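Local coordinates for matrix protein VP40 (Lake Victoria marburgvirus, PDB 5B0V) that builds the filovirus matrix as a membrane-associated structural protein, driving virion assembly and budding and also counteracting host interferon signalling, at residues L98-M103 against G155-I160; L117-Y122 against V137-T142. All coordinates share one frame; numbering follows the deposited sequence.

Contact 1 (L98-M103 against G155-I160); sequences LPLGIM and GNQAFI
L100 O and the side-chain OE1 of Q157 are bridged by a water, which lies 2.8 Å from L100 O and donates to both oxygens. Its approach to Q157 OE1 is shorter than usual, so the exact length of that second link is doubtful at this resolution. The bend at chi2 (83°) brings the Q157 amide to the L100 side of the contact. No direct hydrogen bond joins 98-103 to 155-160. The axes come within 8.6 Å at 131°; strand 91-104, outermost in its sheet, meets strand 156-160 of the other sheet of the beta sandwich that forms the N-terminal domain of VP40. F159 contributes most of the contact from the 155-160 side. L98 CD2 sits over one face of its ring, 3.6 Å from the centroid and 13° off the normal, a CH-pi contact, while L98 CB touches CZ at 3.5 Å. At the ring's edge, in its plane, P99 O approaches CZ to 3.3 Å, and the P99 ring adds its CD 4.1 Å from F159 CE2. V135 and V137 of the neighbouring strand also pack on F159, and L77 backs L98 and L100 within their own sheet.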
ATOM      1  N   LEU A  98      -2.825  14.825  -9.086  1.00 28.49           N
ATOM      2  CA  LEU A  98      -1.946  14.249 -10.088  1.00 28.39           C
ATOM      3  C   LEU A  98      -2.463  12.881 -10.525  1.00 27.62           C
ATOM      4  O   LEU A  98      -2.202  11.865  -9.881  1.00 28.28           O
ATOM      5  CB  LEU A  98      -0.544  14.123  -9.485  1.00 29.26           C
ATOM      6  CG  LEU A  98      -0.002  15.454  -8.934  1.00 30.54           C
ATOM      7  CD1 LEU A  98       1.192  15.254  -8.020  1.00 31.33           C
ATOM      8  CD2 LEU A  98       0.377  16.386 -10.054  1.00 30.57           C
ATOM      9  N   PRO A  99      -3.256  12.841 -11.591  1.00 26.78           N
ATOM     10  CA  PRO A  99      -3.706  11.552 -12.117  1.00 25.94           C
ATOM     11  C   PRO A  99      -2.532  10.710 -12.566  1.00 25.90           C
ATOM     12  O   PRO A  99      -1.589  11.248 -13.127  1.00 26.56           O
ATOM     13  CB  PRO A  99      -4.528  11.954 -13.327  1.00 25.54           C
ATOM     14  CG  PRO A  99      -5.066  13.276 -12.944  1.00 26.08           C
ATOM     15  CD  PRO A  99      -4.002  13.963 -12.161  1.00 26.47           C
ATOM     16  N   LEU A 100      -2.573   9.414 -12.315  1.00 25.90           N
ATOM     17  CA  LEU A 100      -1.533   8.502 -12.798  1.00 26.78           C
ATOM     18  C   LEU A 100      -2.059   7.508 -13.800  1.00 26.56           C
ATOM     19  O   LEU A 100      -1.270   6.829 -14.424  1.00 27.45           O
ATOM     20  CB  LEU A 100      -0.963   7.675 -11.654  1.00 27.64           C
ATOM     21  CG  LEU A 100      -0.494   8.425 -10.408  1.00 28.10           C
ATOM     22  CD1 LEU A 100      -0.086   7.385  -9.381  1.00 28.94           C
ATOM     23  CD2 LEU A 100       0.664   9.353 -10.719  1.00 28.37           C
ATOM     24  N   GLY A 101      -3.381   7.376 -13.907  1.00 26.09           N
ATOM     25  CA  GLY A 101      -3.974   6.444 -14.836  1.00 25.66           C
ATOM     26  C   GLY A 101      -5.183   5.700 -14.332  1.00 25.75           C
ATOM     27  O   GLY A 101      -5.468   5.645 -13.134  1.00 26.19           O
ATOM     28  N   ILE A 102      -5.872   5.084 -15.277  1.00 25.90           N
ATOM     29  CA  ILE A 102      -6.947   4.165 -14.982  1.00 26.31           C
ATOM     30  C   ILE A 102      -6.548   2.772 -15.429  1.00 26.96           C
ATOM     31  O   ILE A 102      -6.111   2.605 -16.539  1.00 28.42           O
ATOM     32  CB  ILE A 102      -8.196   4.599 -15.725  1.00 25.69           C
ATOM     33  CG1 ILE A 102      -8.607   5.974 -15.211  1.00 24.95           C
ATOM     34  CG2 ILE A 102      -9.293   3.562 -15.555  1.00 26.25           C
ATOM     35  CD1 ILE A 102      -9.826   6.514 -15.882  1.00 24.67           C
HETATM   36  N   MSE A 103      -6.727   1.770 -14.579  1.00 27.51           N
HETATM   37  CA  MSE A 103      -6.333   0.388 -14.900  1.00 27.94           C
HETATM   38  C   MSE A 103      -7.386  -0.597 -14.480  1.00 29.17           C
HETATM   39  O   MSE A 103      -8.074  -0.421 -13.483  1.00 27.97           O
HETATM   40  CB  MSE A 103      -5.053   0.018 -14.158  1.00 27.45           C
HETATM   41  CG  MSE A 103      -4.319  -1.188 -14.745  1.00 26.94           C
HETATM   42 SE   MSE A 103      -2.828  -1.618 -13.532  1.00 26.02          SE
HETATM   43  CE  MSE A 103      -4.018  -2.321 -12.138  1.00 26.93           C
ATOM     44  N   GLY A 155       8.953   5.066 -13.967  1.00 39.68           N
ATOM     45  CA  GLY A 155       9.544   5.599 -12.744  1.00 39.76           C
ATOM     46  C   GLY A 155       9.376   7.090 -12.572  1.00 39.09           C
ATOM     47  O   GLY A 155      10.024   7.684 -11.711  1.00 38.20           O
ATOM     48  N   ASN A 156       8.464   7.676 -13.354  1.00 39.40           N
ATOM     49  CA  ASN A 156       8.149   9.105 -13.279  1.00 39.86           C
ATOM     50  C   ASN A 156       6.903   9.465 -14.087  1.00 39.46           C
ATOM     51  O   ASN A 156       6.462   8.716 -14.946  1.00 40.63           O
ATOM     52  CB  ASN A 156       9.318   9.931 -13.779  1.00 41.84           C
ATOM     53  CG  ASN A 156       9.348  10.009 -15.282  1.00 42.89           C
ATOM     54  OD1 ASN A 156       8.897  10.993 -15.869  1.00 45.00           O
ATOM     55  ND2 ASN A 156       9.848   8.967 -15.915  1.00 43.82           N
ATOM     56  N   GLN A 157       6.371  10.646 -13.832  1.00 39.26           N
ATOM     57  CA  GLN A 157       5.207  11.139 -14.536  1.00 39.07           C
ATOM     58  C   GLN A 157       5.244  12.677 -14.573  1.00 38.78           C
ATOM     59  O   GLN A 157       5.427  13.333 -13.548  1.00 38.44           O
ATOM     60  CB  GLN A 157       3.965  10.646 -13.799  1.00 40.01           C
ATOM     61  CG  GLN A 157       2.637  11.243 -14.238  1.00 40.49           C
ATOM     62  CD  GLN A 157       2.080  10.531 -15.443  1.00 40.57           C
ATOM     63  OE1 GLN A 157       1.479   9.483 -15.305  1.00 43.10           O
ATOM     64  NE2 GLN A 157       2.265  11.099 -16.618  1.00 39.78           N
ATOM     65  N   ALA A 158       5.060  13.244 -15.760  1.00 38.38           N
ATOM     66  CA  ALA A 158       5.090  14.692 -15.950  1.00 37.98           C
ATOM     67  C   ALA A 158       3.692  15.294 -16.040  1.00 37.18           C
ATOM     68  O   ALA A 158       2.740  14.631 -16.455  1.00 34.98           O
ATOM     69  CB  ALA A 158       5.878  15.022 -17.191  1.00 39.20           C
ATOM     70  N   PHE A 159       3.572  16.556 -15.640  1.00 38.48           N
ATOM     71  CA  PHE A 159       2.312  17.293 -15.744  1.00 39.66           C
ATOM     72  C   PHE A 159       2.654  18.669 -16.233  1.00 44.34           C
ATOM     73  O   PHE A 159       3.701  19.194 -15.844  1.00 47.85           O
ATOM     74  CB  PHE A 159       1.647  17.402 -14.383  1.00 38.13           C
ATOM     75  CG  PHE A 159       1.329  16.084 -13.783  1.00 36.55           C
ATOM     76  CD1 PHE A 159       2.241  15.418 -12.983  1.00 36.64           C
ATOM     77  CD2 PHE A 159       0.132  15.485 -14.057  1.00 35.92           C
ATOM     78  CE1 PHE A 159       1.949  14.173 -12.465  1.00 35.60           C
ATOM     79  CE2 PHE A 159      -0.174  14.247 -13.537  1.00 35.41           C
ATOM     80  CZ  PHE A 159       0.734  13.590 -12.743  1.00 35.24           C
ATOM     81  N   ILE A 160       1.810  19.263 -17.076  1.00 46.42           N
ATOM     82  CA  ILE A 160       1.997  20.683 -17.402  1.00 49.74           C
ATOM     83  C   ILE A 160       1.906  21.423 -16.084  1.00 49.10           C
ATOM     84  O   ILE A 160       1.066  21.122 -15.252  1.00 47.42           O
ATOM     85  CB  ILE A 160       0.952  21.241 -18.398  1.00 52.25           C
ATOM     86  CG1 ILE A 160       1.220  20.740 -19.828  1.00 56.29           C
ATOM     87  CG2 ILE A 160       1.005  22.750 -18.469  1.00 54.33           C
ATOM     88  CD1 ILE A 160       0.603  19.384 -20.179  1.00 56.06           C
TER
HETATM   89  O   HOH W   1       1.408   7.383 -13.868  1.00 17.26           O

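Contact 2 (L117-Y122 against V137-T142)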
ATOM      1  N   LEU A 117       3.032   1.168  -5.428  1.00 27.79           N
ATOM      2  CA  LEU A 117       2.734   2.590  -5.407  1.00 27.06           C
ATOM      3  C   LEU A 117       2.941   3.120  -4.003  1.00 27.51           C
ATOM      4  O   LEU A 117       3.642   4.100  -3.808  1.00 27.93           O
ATOM      5  CB  LEU A 117       1.304   2.854  -5.913  1.00 26.15           C
ATOM      6  CG  LEU A 117       1.129   2.884  -7.447  1.00 25.60           C
ATOM      7  CD1 LEU A 117      -0.338   2.926  -7.829  1.00 25.07           C
ATOM      8  CD2 LEU A 117       1.869   4.059  -8.073  1.00 25.24           C
ATOM      9  N   LEU A 118       2.381   2.433  -3.018  1.00 27.89           N
ATOM     10  CA  LEU A 118       2.462   2.893  -1.636  1.00 27.87           C
ATOM     11  C   LEU A 118       3.835   2.655  -0.992  1.00 28.98           C
ATOM     12  O   LEU A 118       4.128   3.250   0.034  1.00 29.85           O
ATOM     13  CB  LEU A 118       1.376   2.225  -0.806  1.00 27.95           C
ATOM     14  CG  LEU A 118      -0.052   2.584  -1.194  1.00 26.95           C
ATOM     15  CD1 LEU A 118      -1.037   1.657  -0.510  1.00 27.56           C
ATOM     16  CD2 LEU A 118      -0.348   4.031  -0.842  1.00 26.61           C
ATOM     17  N   THR A 119       4.681   1.803  -1.571  1.00 29.43           N
ATOM     18  CA  THR A 119       6.032   1.675  -1.031  1.00 30.44           C
ATOM     19  C   THR A 119       7.012   2.680  -1.637  1.00 30.66           C
ATOM     20  O   THR A 119       8.104   2.848  -1.116  1.00 31.13           O
ATOM     21  CB  THR A 119       6.587   0.236  -1.138  1.00 31.27           C
ATOM     22  OG1 THR A 119       6.452  -0.266  -2.475  1.00 30.76           O
ATOM     23  CG2 THR A 119       5.855  -0.678  -0.158  1.00 31.73           C
ATOM     24  N   GLY A 120       6.615   3.374  -2.706  1.00 30.28           N
ATOM     25  CA  GLY A 120       7.519   4.288  -3.382  1.00 31.08           C
ATOM     26  C   GLY A 120       7.792   5.577  -2.616  1.00 32.49           C
ATOM     27  O   GLY A 120       6.904   6.114  -1.944  1.00 32.50           O
ATOM     28  N   SER A 121       9.030   6.057  -2.719  1.00 34.34           N
ATOM     29  CA  SER A 121       9.406   7.384  -2.270  1.00 35.58           C
ATOM     30  C   SER A 121       9.350   8.325  -3.459  1.00 36.27           C
ATOM     31  O   SER A 121      10.003   8.071  -4.483  1.00 38.00           O
ATOM     32  CB  SER A 121      10.826   7.378  -1.723  1.00 37.36           C
ATOM     33  OG  SER A 121      10.830   7.093  -0.332  1.00 39.74           O
ATOM     34  N   TYR A 122       8.616   9.430  -3.323  1.00 35.85           N
ATOM     35  CA  TYR A 122       8.462  10.382  -4.405  1.00 35.33           C
ATOM     36  C   TYR A 122       9.116  11.760  -4.211  1.00 36.94           C
ATOM     37  O   TYR A 122       9.254  12.260  -3.103  1.00 37.50           O
ATOM     38  CB  TYR A 122       6.981  10.545  -4.714  1.00 33.65           C
ATOM     39  CG  TYR A 122       6.305   9.242  -5.031  1.00 32.33           C
ATOM     40  CD1 TYR A 122       5.874   8.407  -4.016  1.00 32.11           C
ATOM     41  CD2 TYR A 122       6.114   8.831  -6.346  1.00 31.42           C
ATOM     42  CE1 TYR A 122       5.249   7.204  -4.291  1.00 31.15           C
ATOM     43  CE2 TYR A 122       5.488   7.627  -6.626  1.00 30.70           C
ATOM     44  CZ  TYR A 122       5.063   6.812  -5.590  1.00 30.30           C
ATOM     45  OH  TYR A 122       4.441   5.614  -5.844  1.00 29.46           O
ATOM     46  N   VAL A 137       6.892  14.351 -11.177  1.00 36.51           N
ATOM     47  CA  VAL A 137       6.972  13.639  -9.921  1.00 35.91           C
ATOM     48  C   VAL A 137       7.629  12.285 -10.164  1.00 35.26           C
ATOM     49  O   VAL A 137       7.231  11.538 -11.047  1.00 33.52           O
ATOM     50  CB  VAL A 137       5.637  13.539  -9.179  1.00 35.27           C
ATOM     51  CG1 VAL A 137       4.508  13.244 -10.125  1.00 34.90           C
ATOM     52  CG2 VAL A 137       5.707  12.481  -8.086  1.00 35.38           C
ATOM     53  N   ASN A 138       8.671  12.023  -9.377  1.00 36.14           N
ATOM     54  CA  ASN A 138       9.550  10.887  -9.547  1.00 36.88           C
ATOM     55  C   ASN A 138       9.363   9.855  -8.459  1.00 36.34           C
ATOM     56  O   ASN A 138       9.289  10.195  -7.297  1.00 36.03           O
ATOM     57  CB  ASN A 138      10.991  11.352  -9.483  1.00 38.79           C
ATOM     58  CG  ASN A 138      11.317  12.369 -10.548  1.00 39.90           C
ATOM     59  OD1 ASN A 138      11.567  12.011 -11.695  1.00 39.39           O
ATOM     60  ND2 ASN A 138      11.339  13.645 -10.168  1.00 41.16           N
ATOM     61  N   ARG A 139       9.303   8.590  -8.851  1.00 36.28           N
ATOM     62  CA  ARG A 139       9.261   7.505  -7.898  1.00 36.69           C
ATOM     63  C   ARG A 139      10.640   6.884  -7.899  1.00 38.90           C
ATOM     64  O   ARG A 139      11.087   6.378  -8.919  1.00 38.85           O
ATOM     65  CB  ARG A 139       8.215   6.460  -8.277  1.00 34.86           C
ATOM     66  CG  ARG A 139       7.916   5.514  -7.143  1.00 34.40           C
ATOM     67  CD  ARG A 139       7.135   4.274  -7.525  1.00 33.53           C
ATOM     68  NE  ARG A 139       7.721   3.215  -6.716  1.00 34.29           N
ATOM     69  CZ  ARG A 139       7.947   1.976  -7.074  1.00 34.91           C
ATOM     70  NH1 ARG A 139       7.644   1.547  -8.281  1.00 35.11           N
ATOM     71  NH2 ARG A 139       8.508   1.159  -6.201  1.00 36.39           N
ATOM     72  N   LEU A 140      11.298   6.903  -6.743  1.00 41.32           N
ATOM     73  CA  LEU A 140      12.711   6.529  -6.674  1.00 44.50           C
ATOM     74  C   LEU A 140      12.927   5.025  -6.849  1.00 45.36           C
ATOM     75  O   LEU A 140      12.075   4.195  -6.519  1.00 44.36           O
ATOM     76  CB  LEU A 140      13.352   7.058  -5.381  1.00 45.85           C
ATOM     77  CG  LEU A 140      13.234   8.599  -5.299  1.00 46.53           C
ATOM     78  CD1 LEU A 140      13.631   9.137  -3.935  1.00 47.81           C
ATOM     79  CD2 LEU A 140      14.028   9.298  -6.396  1.00 47.17           C
ATOM     80  N   GLY A 141      14.058   4.692  -7.447  1.00 47.83           N
ATOM     81  CA  GLY A 141      14.424   3.315  -7.672  1.00 49.20           C
ATOM     82  C   GLY A 141      13.911   2.755  -8.977  1.00 48.87           C
ATOM     83  O   GLY A 141      13.454   3.471  -9.870  1.00 46.93           O
ATOM     84  N   THR A 142      13.982   1.438  -9.044  1.00 51.14           N
ATOM     85  CA  THR A 142      13.702   0.687 -10.243  1.00 51.79           C
ATOM     86  C   THR A 142      12.202   0.670 -10.569  1.00 48.74           C
ATOM     87  O   THR A 142      11.384   0.475  -9.695  1.00 47.00           O
ATOM     88  CB  THR A 142      14.290  -0.731 -10.098  1.00 55.13           C
ATOM     89  OG1 THR A 142      14.404  -1.337 -11.393  1.00 58.39           O
ATOM     90  CG2 THR A 142      13.443  -1.611  -9.161  1.00 54.82           C
TER
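The Y122 ring and the R139 guanidinium are turned 47° against each other, and the two side chains cross rather than stack. The motif is the open end of an antiparallel beta hairpin, strands 122-128 and 133-139, at the point where helix 110-119 gives way to the first strand. R139 meets the ring with its aliphatic part: CG lies 3.3 Å from Y122 CE2, an oblique approach, and CD passes beside the hydroxyl. V137 CG2 also comes to the ring obliquely, 4.1 Å from CD2. At the ring's edge, in its plane, lies L117 O. G120 CA lies at the edge of the guanidinium, near its plane, 3.5 Å from R139 NE; with no side chain on G120, the arginine can run close along the backbone there.

Y122 and R139 form a non-hydrogen-bonded pair with CA atoms 4.6 Å apart, which puts both side chains on the same face of the sheet. In R139, chi1 of -166° extends the chain away from the backbone N, carrying CG and CD across the ring near CE2 and the hydroxyl.

Y122 OH donates to L117 O at 2.7 Å, in the carbonyl plane and on a lone pair. The same oxygen accepts from G120 N, so two donors grip it, and the tyrosine ties the strand back to the last turn of the helix. L178 and L181 of strand 176-187 and M151 of helix 150-154 pack round the ring. On the helix side the contact reaches the dimer partner, where L118 packs on L118 of the second subunit.

One residue beyond the bridge, in the loops flanking the two strand ends, L140 N donates to S121 O at 2.9 Å with an N-H...O angle of 167°, while L140 CG lies 3.4 Å from that same oxygen.

Overall arrangement
The centres of the two contacts lie 12 Å apart, contact 1 about 7 Å and contact 2 about 19 Å from the centre of the chain. In sequence, 98-103 comes first, both segments of contact 2 follow, and 155-160 comes last; helix 110-119 is the next element after strand 91-104. Strands 133-139 and 156-160 are neighbours in one three-stranded antiparallel sheet, where probable hydrogen bonds from V137 N to Q157 O and from R139 N to G155 O join the contacts, as does packing of F159 CE1 on V137 CG1. Contact 1 thus links this sheet to the four-stranded one, while contact 2 connects it to the helix whose end meets the second subunit.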